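PDB 3IBY: Fe(2+) transporter FeoB from Legionella pneumophila, which probably transports ferrous iron across the bacterial inner membrane in a GTP-driven uptake system, here represented by its cytosolic domain. Local coordinates for residues A[29-33]-A[34-38]; A[72-75]-A[76-79]; A[101-104]-A[105-109]; A[200-203]-A[204-208]. All coordinates share one frame; numbering follows the deposited sequence.

Contact 1: A[29-33]-A[34-38]; sequences GNWPG and VTVEK
The carbonyl oxygen of V36 draws in two neighbours at once: W31 N gives it a hydrogen bond of 2.9 Å, approaching almost head-on to the carbonyl, and N30 CA makes a CA-H...O contact. This bond lies in the loop of the beta hairpin formed by strands 26-30 and 37-45. Nearer the strands, G29 N bonds to K38 O at 2.9 Å, closing an antiparallel hydrogen-bonded pair, while N30 and E37 make the non-hydrogen-bonded pair beside it. At the far end W31 to V34 form a type II turn, tied by a weak bond from V34 N to W31 O; P32 suits its second position, and G33 takes the third with a positive phi of 61°. The stretch G33 to E37 is predicted to bind GTP, consistent with the first switch of a small G domain. W31 is the buried residue of this otherwise mostly exposed loop, touching I74 and S78 of helix 70-81 and T53 of strand 48-54. Lysine suits the position over its face, because a long aliphatic chain can cover an indole. With CG anti to the backbone N (chi1 173°) and the rest extended, K38 runs across the ring system. Its CB sits 3.4 Å from the centroid of the five-membered ring of W31, 9° off the normal, and its NZ ends 3.6 Å from W31 CZ3.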
ATOM      1  N   GLY A  29      16.383 -14.593   4.597  1.00 14.05           N
ATOM      2  CA  GLY A  29      17.003 -14.470   5.921  1.00 13.62           C
ATOM      3  C   GLY A  29      15.896 -14.152   6.905  1.00 13.59           C
ATOM      4  O   GLY A  29      14.739 -14.259   6.565  1.00 13.51           O
ATOM      5  N   ASN A  30      16.228 -13.740   8.119  1.00 13.94           N
ATOM      6  CA  ASN A  30      15.204 -13.303   9.058  1.00 13.90           C
ATOM      7  C   ASN A  30      15.138 -11.808   8.976  1.00 13.54           C
ATOM      8  O   ASN A  30      16.128 -11.151   8.769  1.00 13.28           O
ATOM      9  CB  ASN A  30      15.544 -13.706  10.493  1.00 14.29           C
ATOM     10  CG  ASN A  30      15.557 -15.224  10.721  1.00 14.80           C
ATOM     11  OD1 ASN A  30      16.219 -15.690  11.629  1.00 15.41           O
ATOM     12  ND2 ASN A  30      14.803 -15.983   9.925  1.00 17.22           N
ATOM     13  N   TRP A  31      13.960 -11.253   9.120  1.00 13.65           N
ATOM     14  CA  TRP A  31      13.869  -9.866   9.434  1.00 13.49           C
ATOM     15  C   TRP A  31      14.676  -9.619  10.709  1.00 14.11           C
ATOM     16  O   TRP A  31      14.943 -10.519  11.470  1.00 13.40           O
ATOM     17  CB  TRP A  31      12.422  -9.509   9.641  1.00 13.42           C
ATOM     18  CG  TRP A  31      11.690  -9.406   8.370  1.00 13.66           C
ATOM     19  CD1 TRP A  31      10.926 -10.372   7.798  1.00 15.47           C
ATOM     20  CD2 TRP A  31      11.658  -8.289   7.488  1.00 11.20           C
ATOM     21  NE1 TRP A  31      10.408  -9.924   6.616  1.00 14.89           N
ATOM     22  CE2 TRP A  31      10.829  -8.639   6.409  1.00 12.99           C
ATOM     23  CE3 TRP A  31      12.251  -7.029   7.502  1.00  9.98           C
ATOM     24  CZ2 TRP A  31      10.571  -7.779   5.347  1.00 12.25           C
ATOM     25  CZ3 TRP A  31      11.984  -6.165   6.454  1.00 13.06           C
ATOM     26  CH2 TRP A  31      11.143  -6.546   5.389  1.00 12.38           C
ATOM     27  N   PRO A  32      15.078  -8.379  10.939  1.00 15.23           N
ATOM     28  CA  PRO A  32      15.979  -8.071  12.048  1.00 15.05           C
ATOM     29  C   PRO A  32      15.426  -8.387  13.454  1.00 14.82           C
ATOM     30  O   PRO A  32      14.419  -7.804  13.909  1.00 13.71           O
ATOM     31  CB  PRO A  32      16.182  -6.570  11.885  1.00 15.71           C
ATOM     32  CG  PRO A  32      14.862  -6.092  11.143  1.00 16.22           C
ATOM     33  CD  PRO A  32      14.696  -7.174  10.172  1.00 15.34           C
ATOM     34  N   GLY A  33      16.110  -9.313  14.133  1.00 14.56           N
ATOM     35  CA  GLY A  33      15.767  -9.674  15.482  1.00 14.14           C
ATOM     36  C   GLY A  33      14.384 -10.258  15.677  1.00 14.07           C
ATOM     37  O   GLY A  33      13.829 -10.162  16.774  1.00 14.85           O
ATOM     38  N   VAL A  34      13.835 -10.894  14.642  1.00 13.64           N
ATOM     39  CA  VAL A  34      12.568 -11.612  14.762  1.00 13.21           C
ATOM     40  C   VAL A  34      12.677 -12.974  14.057  1.00 13.40           C
ATOM     41  O   VAL A  34      13.767 -13.350  13.625  1.00 14.72           O
ATOM     42  CB  VAL A  34      11.352 -10.731  14.324  1.00 12.99           C
ATOM     43  CG1 VAL A  34      11.230  -9.558  15.260  1.00 10.09           C
ATOM     44  CG2 VAL A  34      11.480 -10.254  12.870  1.00 12.91           C
ATOM     45  N   THR A  35      11.599 -13.753  14.019  1.00 12.58           N
ATOM     46  CA  THR A  35      11.689 -15.112  13.526  1.00 11.36           C
ATOM     47  C   THR A  35      11.177 -15.135  12.132  1.00 11.70           C
ATOM     48  O   THR A  35      11.469 -16.063  11.380  1.00 11.80           O
ATOM     49  CB  THR A  35      10.889 -16.091  14.387  1.00 11.27           C
ATOM     50  OG1 THR A  35       9.537 -15.645  14.490  1.00 10.24           O
ATOM     51  CG2 THR A  35      11.453 -16.148  15.757  1.00  9.31           C
ATOM     52  N   VAL A  36      10.424 -14.103  11.751  1.00 12.00           N
ATOM     53  CA  VAL A  36       9.795 -14.072  10.420  1.00 12.00           C
ATOM     54  C   VAL A  36      10.872 -13.959   9.342  1.00 12.41           C
ATOM     55  O   VAL A  36      11.870 -13.245   9.515  1.00 13.63           O
ATOM     56  CB  VAL A  36       8.759 -12.912  10.254  1.00 12.10           C
ATOM     57  CG1 VAL A  36       8.078 -12.969   8.887  1.00 11.53           C
ATOM     58  CG2 VAL A  36       7.721 -12.948  11.339  1.00 10.76           C
ATOM     59  N   GLU A  37      10.662 -14.677   8.242  1.00 12.09           N
ATOM     60  CA  GLU A  37      11.664 -14.836   7.210  1.00 11.41           C
ATOM     61  C   GLU A  37      11.537 -13.686   6.287  1.00 11.19           C
ATOM     62  O   GLU A  37      10.440 -13.272   5.980  1.00 11.61           O
ATOM     63  CB  GLU A  37      11.488 -16.186   6.500  1.00 11.31           C
ATOM     64  CG  GLU A  37      11.710 -17.353   7.505  1.00 12.37           C
ATOM     65  CD  GLU A  37      11.777 -18.731   6.896  1.00 15.45           C
ATOM     66  OE1 GLU A  37      11.159 -18.949   5.823  1.00 22.84           O
ATOM     67  OE2 GLU A  37      12.436 -19.613   7.491  1.00 16.73           O
ATOM     68  N   LYS A  38      12.648 -13.106   5.880  1.00 11.79           N
ATOM     69  CA  LYS A  38      12.595 -11.987   4.934  1.00 12.61           C
ATOM     70  C   LYS A  38      13.090 -12.502   3.615  1.00 12.78           C
ATOM     71  O   LYS A  38      14.050 -13.245   3.582  1.00 13.57           O
ATOM     72  CB  LYS A  38      13.464 -10.854   5.463  1.00 12.53           C
ATOM     73  CG  LYS A  38      13.673  -9.677   4.572  1.00 11.74           C
ATOM     74  CD  LYS A  38      14.698  -8.714   5.193  1.00 11.65           C
ATOM     75  CE  LYS A  38      14.991  -7.484   4.298  1.00 12.41           C
ATOM     76  NZ  LYS A  38      15.350  -6.300   5.065  1.00 11.08           N
TER

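Contact 2: A[72-75]-A[76-79]; sequences EQIA and AQSV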
ATOM      1  N   GLU A  72       1.968  -8.878  10.425  1.00 20.68           N
ATOM      2  CA  GLU A  72       1.226  -7.660  10.068  1.00 20.91           C
ATOM      3  C   GLU A  72       1.986  -6.430  10.545  1.00 19.30           C
ATOM      4  O   GLU A  72       1.856  -5.327   9.984  1.00 18.90           O
ATOM      5  CB  GLU A  72      -0.197  -7.642  10.617  1.00 21.50           C
ATOM      6  CG  GLU A  72      -1.082  -6.584   9.899  1.00 25.10           C
ATOM      7  CD  GLU A  72      -2.614  -6.887   9.981  1.00 29.23           C
ATOM      8  OE1 GLU A  72      -3.337  -6.695   8.940  1.00 29.69           O
ATOM      9  OE2 GLU A  72      -3.074  -7.307  11.086  1.00 28.30           O
ATOM     10  N   GLN A  73       2.800  -6.679  11.564  1.00 17.48           N
ATOM     11  CA  GLN A  73       3.596  -5.683  12.216  1.00 16.49           C
ATOM     12  C   GLN A  73       4.798  -5.294  11.390  1.00 15.01           C
ATOM     13  O   GLN A  73       5.137  -4.128  11.331  1.00 14.81           O
ATOM     14  CB  GLN A  73       4.076  -6.235  13.553  1.00 16.43           C
ATOM     15  CG  GLN A  73       4.364  -5.200  14.600  1.00 18.05           C
ATOM     16  CD  GLN A  73       4.522  -5.808  16.011  1.00 20.61           C
ATOM     17  OE1 GLN A  73       3.966  -6.882  16.319  1.00 19.19           O
ATOM     18  NE2 GLN A  73       5.282  -5.106  16.882  1.00 21.94           N
ATOM     19  N   ILE A  74       5.468  -6.271  10.793  1.00 13.45           N
ATOM     20  CA  ILE A  74       6.693  -6.011  10.045  1.00 12.19           C
ATOM     21  C   ILE A  74       6.453  -5.057   8.878  1.00 11.43           C
ATOM     22  O   ILE A  74       7.241  -4.166   8.636  1.00 11.37           O
ATOM     23  CB  ILE A  74       7.295  -7.309   9.549  1.00 11.91           C
ATOM     24  CG1 ILE A  74       8.016  -7.964  10.694  1.00 13.31           C
ATOM     25  CG2 ILE A  74       8.289  -7.114   8.378  1.00 11.74           C
ATOM     26  CD1 ILE A  74       8.208  -9.428  10.484  1.00 16.50           C
ATOM     27  N   ALA A  75       5.345  -5.237   8.186  1.00 10.64           N
ATOM     28  CA  ALA A  75       5.009  -4.444   7.036  1.00 10.59           C
ATOM     29  C   ALA A  75       4.689  -2.995   7.427  1.00 10.81           C
ATOM     30  O   ALA A  75       5.137  -2.024   6.791  1.00 10.20           O
ATOM     31  CB  ALA A  75       3.820  -5.093   6.325  1.00 10.29           C
ATOM     32  N   ALA A  76       3.877  -2.891   8.471  1.00 11.13           N
ATOM     33  CA  ALA A  76       3.558  -1.648   9.125  1.00 11.28           C
ATOM     34  C   ALA A  76       4.805  -0.827   9.448  1.00 11.63           C
ATOM     35  O   ALA A  76       4.813   0.375   9.184  1.00 12.50           O
ATOM     36  CB  ALA A  76       2.780  -1.935  10.381  1.00 11.66           C
ATOM     37  N   GLN A  77       5.852  -1.454   9.990  1.00 11.20           N
ATOM     38  CA  GLN A  77       7.053  -0.702  10.301  1.00 11.80           C
ATOM     39  C   GLN A  77       8.097  -0.599   9.196  1.00 11.34           C
ATOM     40  O   GLN A  77       8.931   0.310   9.245  1.00 11.68           O
ATOM     41  CB  GLN A  77       7.698  -1.129  11.632  1.00 12.40           C
ATOM     42  CG  GLN A  77       8.276  -2.510  11.710  1.00 14.69           C
ATOM     43  CD  GLN A  77       8.032  -3.141  13.094  1.00 18.27           C
ATOM     44  OE1 GLN A  77       7.645  -4.311  13.194  1.00 21.45           O
ATOM     45  NE2 GLN A  77       8.218  -2.355  14.159  1.00 17.91           N
ATOM     46  N   SER A  78       8.059  -1.472   8.196  1.00 10.30           N
ATOM     47  CA  SER A  78       9.070  -1.430   7.153  1.00  9.42           C
ATOM     48  C   SER A  78       8.849  -0.238   6.223  1.00  9.33           C
ATOM     49  O   SER A  78       9.808   0.369   5.782  1.00  8.68           O
ATOM     50  CB  SER A  78       9.096  -2.725   6.341  1.00  9.41           C
ATOM     51  OG  SER A  78       9.286  -3.900   7.131  1.00  9.88           O
ATOM     52  N   VAL A  79       7.591   0.096   5.930  1.00  9.89           N
ATOM     53  CA  VAL A  79       7.276   1.254   5.083  1.00 10.27           C
ATOM     54  C   VAL A  79       7.630   2.569   5.750  1.00 10.71           C
ATOM     55  O   VAL A  79       7.553   3.593   5.125  1.00 11.47           O
ATOM     56  CB  VAL A  79       5.801   1.316   4.642  1.00 10.18           C
ATOM     57  CG1 VAL A  79       5.425   0.123   3.763  1.00 10.56           C
ATOM     58  CG2 VAL A  79       4.878   1.407   5.838  1.00 11.65           C
TER
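Helix 70-81 follows the predicted GTP-binding residues D54 to G57 in the G domain, a place corresponding to the second switch region of related GTPases, and this contact spans about two turns of that helix. I74 and S78 share a bifurcated acceptor. The carbonyl oxygen of I74 accepts both the backbone and the side chain of S78: S78 N approaches at 2.8 Å and S78 OG at 2.6 Å. The hydroxyl stands 44° out of the carbonyl plane, above it, whereas the amide is tilted by less than half as much. Holding OG beside its own backbone N, chi1 -56° turns the hydroxyl back along the helix to reach that oxygen. Serine fits here because a buried hydroxyl can be satisfied within its own helix. The methyl CG2 of I74 lies 3.6 Å from S78 OG, and both I74 and S78 touch W31. Next to them, Q77 N bonds to Q73 O at 3.1 Å. A75 and A76 are small enough for close approach to V58 and L213 respectively, while V79 packs on L5 and I7 of strand 3-8. Such a serine-to-carbonyl bond, four residues back, is a familiar way for a buried alpha helix to absorb a hydroxyl.

Contact 3: A[101-104]-A[105-109]; sequences YLTS and QLFEL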
ATOM      1  N   TYR A 101      -7.975  -1.216   0.025  1.00 10.08           N
ATOM      2  CA  TYR A 101      -7.930  -0.565   1.322  1.00  9.72           C
ATOM      3  C   TYR A 101      -6.472  -0.276   1.600  1.00  9.26           C
ATOM      4  O   TYR A 101      -6.112   0.859   1.885  1.00  9.80           O
ATOM      5  CB  TYR A 101      -8.540  -1.447   2.395  1.00  9.55           C
ATOM      6  CG  TYR A 101      -8.859  -0.749   3.685  1.00  9.18           C
ATOM      7  CD1 TYR A 101     -10.094  -0.197   3.896  1.00  8.08           C
ATOM      8  CD2 TYR A 101      -7.914  -0.672   4.711  1.00 10.81           C
ATOM      9  CE1 TYR A 101     -10.412   0.418   5.102  1.00  8.86           C
ATOM     10  CE2 TYR A 101      -8.205  -0.048   5.897  1.00 10.72           C
ATOM     11  CZ  TYR A 101      -9.477   0.488   6.094  1.00  9.87           C
ATOM     12  OH  TYR A 101      -9.798   1.086   7.291  1.00 10.42           O
ATOM     13  N   LEU A 102      -5.639  -1.298   1.459  1.00  8.93           N
ATOM     14  CA  LEU A 102      -4.204  -1.166   1.676  1.00  9.24           C
ATOM     15  C   LEU A 102      -3.571  -0.133   0.797  1.00  9.69           C
ATOM     16  O   LEU A 102      -2.667   0.595   1.214  1.00 10.07           O
ATOM     17  CB  LEU A 102      -3.507  -2.485   1.439  1.00  9.05           C
ATOM     18  CG  LEU A 102      -1.985  -2.509   1.476  1.00  7.92           C
ATOM     19  CD1 LEU A 102      -1.512  -2.039   2.838  1.00  6.30           C
ATOM     20  CD2 LEU A 102      -1.517  -3.955   1.136  1.00  5.33           C
ATOM     21  N   THR A 103      -4.074  -0.064  -0.424  1.00 10.71           N
ATOM     22  CA  THR A 103      -3.521   0.802  -1.451  1.00 10.88           C
ATOM     23  C   THR A 103      -3.669   2.245  -1.069  1.00 10.51           C
ATOM     24  O   THR A 103      -2.746   3.031  -1.234  1.00 11.24           O
ATOM     25  CB  THR A 103      -4.232   0.631  -2.811  1.00 10.81           C
ATOM     26  OG1 THR A 103      -4.114  -0.717  -3.279  1.00 11.38           O
ATOM     27  CG2 THR A 103      -3.584   1.543  -3.822  1.00 12.21           C
ATOM     28  N   SER A 104      -4.858   2.590  -0.612  1.00 10.15           N
ATOM     29  CA  SER A 104      -5.164   3.970  -0.251  1.00 10.04           C
ATOM     30  C   SER A 104      -4.298   4.390   0.917  1.00 10.37           C
ATOM     31  O   SER A 104      -3.857   5.524   0.951  1.00 11.52           O
ATOM     32  CB  SER A 104      -6.632   4.120   0.110  1.00  9.10           C
ATOM     33  OG  SER A 104      -6.943   3.328   1.243  1.00  8.27           O
ATOM     34  N   GLN A 105      -4.073   3.480   1.867  1.00 10.52           N
ATOM     35  CA  GLN A 105      -3.161   3.736   2.993  1.00 10.86           C
ATOM     36  C   GLN A 105      -1.717   4.000   2.508  1.00 10.36           C
ATOM     37  O   GLN A 105      -1.088   4.946   2.969  1.00 10.25           O
ATOM     38  CB  GLN A 105      -3.184   2.597   4.035  1.00 11.01           C
ATOM     39  CG  GLN A 105      -4.501   2.408   4.772  1.00 11.03           C
ATOM     40  CD  GLN A 105      -4.464   1.240   5.780  1.00 11.89           C
ATOM     41  OE1 GLN A 105      -3.675   0.328   5.617  1.00 11.07           O
ATOM     42  NE2 GLN A 105      -5.343   1.264   6.807  1.00 11.74           N
ATOM     43  N   LEU A 106      -1.226   3.182   1.575  1.00 10.06           N
ATOM     44  CA  LEU A 106       0.116   3.337   0.959  1.00  9.35           C
ATOM     45  C   LEU A 106       0.339   4.668   0.255  1.00  9.58           C
ATOM     46  O   LEU A 106       1.381   5.264   0.390  1.00 10.01           O
ATOM     47  CB  LEU A 106       0.318   2.246  -0.072  1.00  8.61           C
ATOM     48  CG  LEU A 106       0.330   0.785   0.369  1.00  9.00           C
ATOM     49  CD1 LEU A 106       0.563  -0.117  -0.885  1.00  8.91           C
ATOM     50  CD2 LEU A 106       1.387   0.484   1.434  1.00  7.07           C
ATOM     51  N   PHE A 107      -0.641   5.108  -0.529  1.00 10.59           N
ATOM     52  CA  PHE A 107      -0.658   6.451  -1.148  1.00 11.31           C
ATOM     53  C   PHE A 107      -0.486   7.586  -0.167  1.00 11.73           C
ATOM     54  O   PHE A 107      -0.197   8.686  -0.580  1.00 13.23           O
ATOM     55  CB  PHE A 107      -2.017   6.739  -1.800  1.00 11.27           C
ATOM     56  CG  PHE A 107      -2.267   6.004  -3.075  1.00 12.31           C
ATOM     57  CD1 PHE A 107      -1.399   5.009  -3.540  1.00 10.79           C
ATOM     58  CD2 PHE A 107      -3.409   6.286  -3.813  1.00 14.01           C
ATOM     59  CE1 PHE A 107      -1.639   4.376  -4.703  1.00  7.62           C
ATOM     60  CE2 PHE A 107      -3.665   5.597  -4.986  1.00 11.62           C
ATOM     61  CZ  PHE A 107      -2.770   4.649  -5.414  1.00  9.57           C
ATOM     62  N   GLU A 108      -0.745   7.351   1.114  1.00 11.62           N
ATOM     63  CA  GLU A 108      -0.568   8.378   2.138  1.00 10.94           C
ATOM     64  C   GLU A 108       0.887   8.443   2.623  1.00 10.83           C
ATOM     65  O   GLU A 108       1.189   9.248   3.477  1.00 10.71           O
ATOM     66  CB  GLU A 108      -1.520   8.115   3.327  1.00 10.98           C
ATOM     67  CG  GLU A 108      -2.980   7.755   2.944  1.00 10.68           C
ATOM     68  CD  GLU A 108      -3.952   7.684   4.125  1.00 10.18           C
ATOM     69  OE1 GLU A 108      -3.548   7.373   5.255  1.00  5.91           O
ATOM     70  OE2 GLU A 108      -5.167   7.942   3.938  1.00 14.58           O
ATOM     71  N   LEU A 109       1.775   7.581   2.125  1.00 10.80           N
ATOM     72  CA  LEU A 109       3.221   7.702   2.434  1.00 11.32           C
ATOM     73  C   LEU A 109       3.940   8.814   1.624  1.00 11.91           C
ATOM     74  O   LEU A 109       4.984   9.309   2.000  1.00 12.35           O
ATOM     75  CB  LEU A 109       3.944   6.372   2.179  1.00 10.39           C
ATOM     76  CG  LEU A 109       3.566   5.229   3.112  1.00 10.38           C
ATOM     77  CD1 LEU A 109       3.837   3.865   2.462  1.00  8.67           C
ATOM     78  CD2 LEU A 109       4.274   5.344   4.459  1.00  7.59           C
TER
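Y101 and Q105 lie one turn apart on helix 96-106, the crossover between strands 86-92 and 113-118 in a beta-alpha-beta unit, and their side chains cross obliquely, with the phenol ring and the amide plane 64° apart. Q105 NE2 approaches Y101 CE2 to 3.3 Å, but the amide's stronger partners lie elsewhere: its NE2 bonds to S60 OG and its OE1 to L61 N, two bonds that fix the rotation of the group. A glutamine thus serves here as a link from the helix to the loop after the predicted GTP-binding residues D54 to G57. On another side T103 and F107 run alongside each other, pointing the same way. T103 CG2 lies above the ring near its rim, 3.5 Å from F107 CE1, on the same face as T103 O, which accepts F107 N at 3.0 Å. Threonine suits the spot by splitting its branches, the methyl going to the phenylalanine and OG1 to N89 of strand 86-92. The branch ends of L102 and L106 also meet, L102 CD1 lying 4.1 Å from L106 CD2. S104 OG, at chi1 62°, turns back to Y101 O at 2.7 Å and also takes a bond from R242 NH1. E108, whose CG lies against S104 O, spreads its buried carboxylate to salt bridges with R206 and R242, two positive charges that together would probably keep it ionised.

Contact 4: A[200-203]-A[204-208]; sequences AYYF and SRRLA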
ATOM      1  N   ALA A 200       4.060  13.241   8.673  1.00  5.69           N
ATOM      2  CA  ALA A 200       3.035  13.736   9.581  1.00  5.58           C
ATOM      3  C   ALA A 200       1.654  13.428   9.048  1.00  5.96           C
ATOM      4  O   ALA A 200       0.774  12.965   9.814  1.00  5.63           O
ATOM      5  CB  ALA A 200       3.168  15.197   9.800  1.00  5.83           C
ATOM      6  N   TYR A 201       1.458  13.665   7.744  1.00  5.82           N
ATOM      7  CA  TYR A 201       0.181  13.347   7.127  1.00  5.84           C
ATOM      8  C   TYR A 201      -0.088  11.884   7.382  1.00  5.96           C
ATOM      9  O   TYR A 201      -1.159  11.539   7.867  1.00  7.01           O
ATOM     10  CB  TYR A 201       0.139  13.651   5.618  1.00  5.86           C
ATOM     11  CG  TYR A 201      -1.210  13.323   4.959  1.00  5.58           C
ATOM     12  CD1 TYR A 201      -2.214  14.291   4.801  1.00  6.18           C
ATOM     13  CD2 TYR A 201      -1.487  12.057   4.512  1.00  4.00           C
ATOM     14  CE1 TYR A 201      -3.454  13.979   4.202  1.00  4.81           C
ATOM     15  CE2 TYR A 201      -2.711  11.750   3.920  1.00  4.08           C
ATOM     16  CZ  TYR A 201      -3.682  12.696   3.764  1.00  3.73           C
ATOM     17  OH  TYR A 201      -4.866  12.324   3.170  1.00  3.09           O
ATOM     18  N   TYR A 202       0.890  11.029   7.086  1.00  5.68           N
ATOM     19  CA  TYR A 202       0.671   9.576   7.117  1.00  5.40           C
ATOM     20  C   TYR A 202       0.475   9.085   8.538  1.00  5.74           C
ATOM     21  O   TYR A 202      -0.423   8.326   8.810  1.00  6.12           O
ATOM     22  CB  TYR A 202       1.861   8.833   6.469  1.00  5.04           C
ATOM     23  CG  TYR A 202       1.922   7.332   6.701  1.00  2.72           C
ATOM     24  CD1 TYR A 202       1.290   6.436   5.847  1.00  2.00           C
ATOM     25  CD2 TYR A 202       2.642   6.813   7.759  1.00  2.38           C
ATOM     26  CE1 TYR A 202       1.377   5.061   6.047  1.00  2.00           C
ATOM     27  CE2 TYR A 202       2.715   5.443   7.975  1.00  2.64           C
ATOM     28  CZ  TYR A 202       2.086   4.565   7.122  1.00  3.19           C
ATOM     29  OH  TYR A 202       2.194   3.198   7.382  1.00  5.80           O
ATOM     30  N   PHE A 203       1.324   9.526   9.437  1.00  6.33           N
ATOM     31  CA  PHE A 203       1.309   9.054  10.806  1.00  7.20           C
ATOM     32  C   PHE A 203       0.018   9.450  11.571  1.00  7.03           C
ATOM     33  O   PHE A 203      -0.444   8.726  12.474  1.00  7.00           O
ATOM     34  CB  PHE A 203       2.554   9.607  11.490  1.00  7.67           C
ATOM     35  CG  PHE A 203       2.736   9.136  12.888  1.00 11.59           C
ATOM     36  CD1 PHE A 203       2.311   7.865  13.278  1.00 14.82           C
ATOM     37  CD2 PHE A 203       3.361   9.963  13.828  1.00 14.14           C
ATOM     38  CE1 PHE A 203       2.504   7.430  14.583  1.00 16.69           C
ATOM     39  CE2 PHE A 203       3.558   9.542  15.130  1.00 15.24           C
ATOM     40  CZ  PHE A 203       3.130   8.277  15.518  1.00 15.98           C
ATOM     41  N   SER A 204      -0.567  10.583  11.176  1.00  6.43           N
ATOM     42  CA  SER A 204      -1.840  11.063  11.732  1.00  5.93           C
ATOM     43  C   SER A 204      -3.018  10.105  11.470  1.00  5.34           C
ATOM     44  O   SER A 204      -3.824   9.799  12.393  1.00  4.08           O
ATOM     45  CB  SER A 204      -2.167  12.489  11.213  1.00  5.63           C
ATOM     46  OG  SER A 204      -2.134  12.572   9.807  1.00  4.47           O
ATOM     47  N   ARG A 205      -3.106   9.641  10.221  1.00  4.80           N
ATOM     48  CA  ARG A 205      -4.128   8.672   9.825  1.00  4.14           C
ATOM     49  C   ARG A 205      -3.973   7.382  10.591  1.00  4.12           C
ATOM     50  O   ARG A 205      -4.949   6.817  11.053  1.00  3.87           O
ATOM     51  CB  ARG A 205      -4.084   8.403   8.326  1.00  4.22           C
ATOM     52  CG  ARG A 205      -4.895   9.404   7.472  1.00  5.47           C
ATOM     53  CD  ARG A 205      -4.374  10.793   7.615  1.00  5.90           C
ATOM     54  NE  ARG A 205      -5.228  11.778   6.987  1.00  7.50           N
ATOM     55  CZ  ARG A 205      -5.138  13.086   7.225  1.00  8.18           C
ATOM     56  NH1 ARG A 205      -4.232  13.574   8.076  1.00  8.62           N
ATOM     57  NH2 ARG A 205      -5.941  13.918   6.597  1.00  7.46           N
ATOM     58  N   ARG A 206      -2.746   6.929  10.773  1.00  4.60           N
ATOM     59  CA  ARG A 206      -2.533   5.705  11.522  1.00  5.62           C
ATOM     60  C   ARG A 206      -2.966   5.837  12.992  1.00  6.06           C
ATOM     61  O   ARG A 206      -3.654   4.959  13.553  1.00  5.03           O
ATOM     62  CB  ARG A 206      -1.068   5.265  11.382  1.00  6.08           C
ATOM     63  CG  ARG A 206      -0.777   4.319  10.203  1.00  6.06           C
ATOM     64  CD  ARG A 206      -1.963   4.136   9.240  1.00  7.42           C
ATOM     65  NE  ARG A 206      -1.687   4.750   7.951  1.00  6.73           N
ATOM     66  CZ  ARG A 206      -2.591   5.090   7.048  1.00  7.31           C
ATOM     67  NH1 ARG A 206      -3.898   4.951   7.243  1.00  6.17           N
ATOM     68  NH2 ARG A 206      -2.163   5.597   5.916  1.00 11.59           N
ATOM     69  N   LEU A 207      -2.549   6.927  13.610  1.00  6.89           N
ATOM     70  CA  LEU A 207      -2.998   7.239  14.962  1.00  7.82           C
ATOM     71  C   LEU A 207      -4.524   7.231  15.017  1.00  8.06           C
ATOM     72  O   LEU A 207      -5.122   6.587  15.876  1.00  7.83           O
ATOM     73  CB  LEU A 207      -2.467   8.608  15.376  1.00  7.82           C
ATOM     74  CG  LEU A 207      -1.232   8.656  16.259  1.00  8.86           C
ATOM     75  CD1 LEU A 207      -0.455   7.339  16.147  1.00 10.62           C
ATOM     76  CD2 LEU A 207      -0.382   9.904  15.930  1.00  9.03           C
ATOM     77  N   ALA A 208      -5.135   7.938  14.072  1.00  8.72           N
ATOM     78  CA  ALA A 208      -6.590   8.018  13.952  1.00  9.03           C
ATOM     79  C   ALA A 208      -7.207   6.649  13.897  1.00  9.40           C
ATOM     80  O   ALA A 208      -8.301   6.435  14.379  1.00  9.59           O
ATOM     81  CB  ALA A 208      -6.969   8.795  12.713  1.00  9.01           C
TER
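Helix 197-209 continues through the contact, with sound i to i+4 bonds from S204 N to A200 O at 3.1 Å and from L207 N to F203 O at 3.0 Å, and a weak one at R206. Three aromatic residues in a row each meet the residue four positions on. R205 lays its guanidinium flat on Y201: the planes are 21° apart, and R205 CZ is 3.9 Å from the centroid of the Y201 ring, a cation-pi stack shifted toward the ring's rim. The bend at chi2 (62°) folds the arginine back over the tyrosine, and R205 NH1 bonds to S204 OG at 2.9 Å. Arginine suits this place because its flat cation can stack on a phenol ring while its N-H groups bond in plane. Y202 and R206 meet differently, their planes 73° apart, with R206 NE over a face of the phenol ring; the charge of R206 is also met by E209. L207 CD2 lies over the F203 ring, 3.9 Å from its centroid, a leucine's branched methyls fitting well over a phenyl face. Y202 and R206 reach L109 and E108 of the G domain, while F203 and L207 pack on helix 219-229, as befits a buried helix of the GDI domain of FeoB.

Contact 1 is at the surface, while contacts 2, 3 and 4 are buried. Contacts 1, 2 and 3 belong to the G domain and contact 4 to the helical part after it. The hairpin of contact 1 relies on backbone pairing and one indole, which rests on the helix of contact 2 through W31 and I74. The other three are stretches along helices, contact 3 running on into a turn. Their side chains differ: a serine hydroxyl among small and aliphatic residues in contact 2; amide, hydroxyl and carboxylate ends tied to other elements in contact 3; aromatic and cationic groups in contact 4. Contacts 3 and 4 meet around E108, while Y202 of contact 4 also packs on V79 of contact 2.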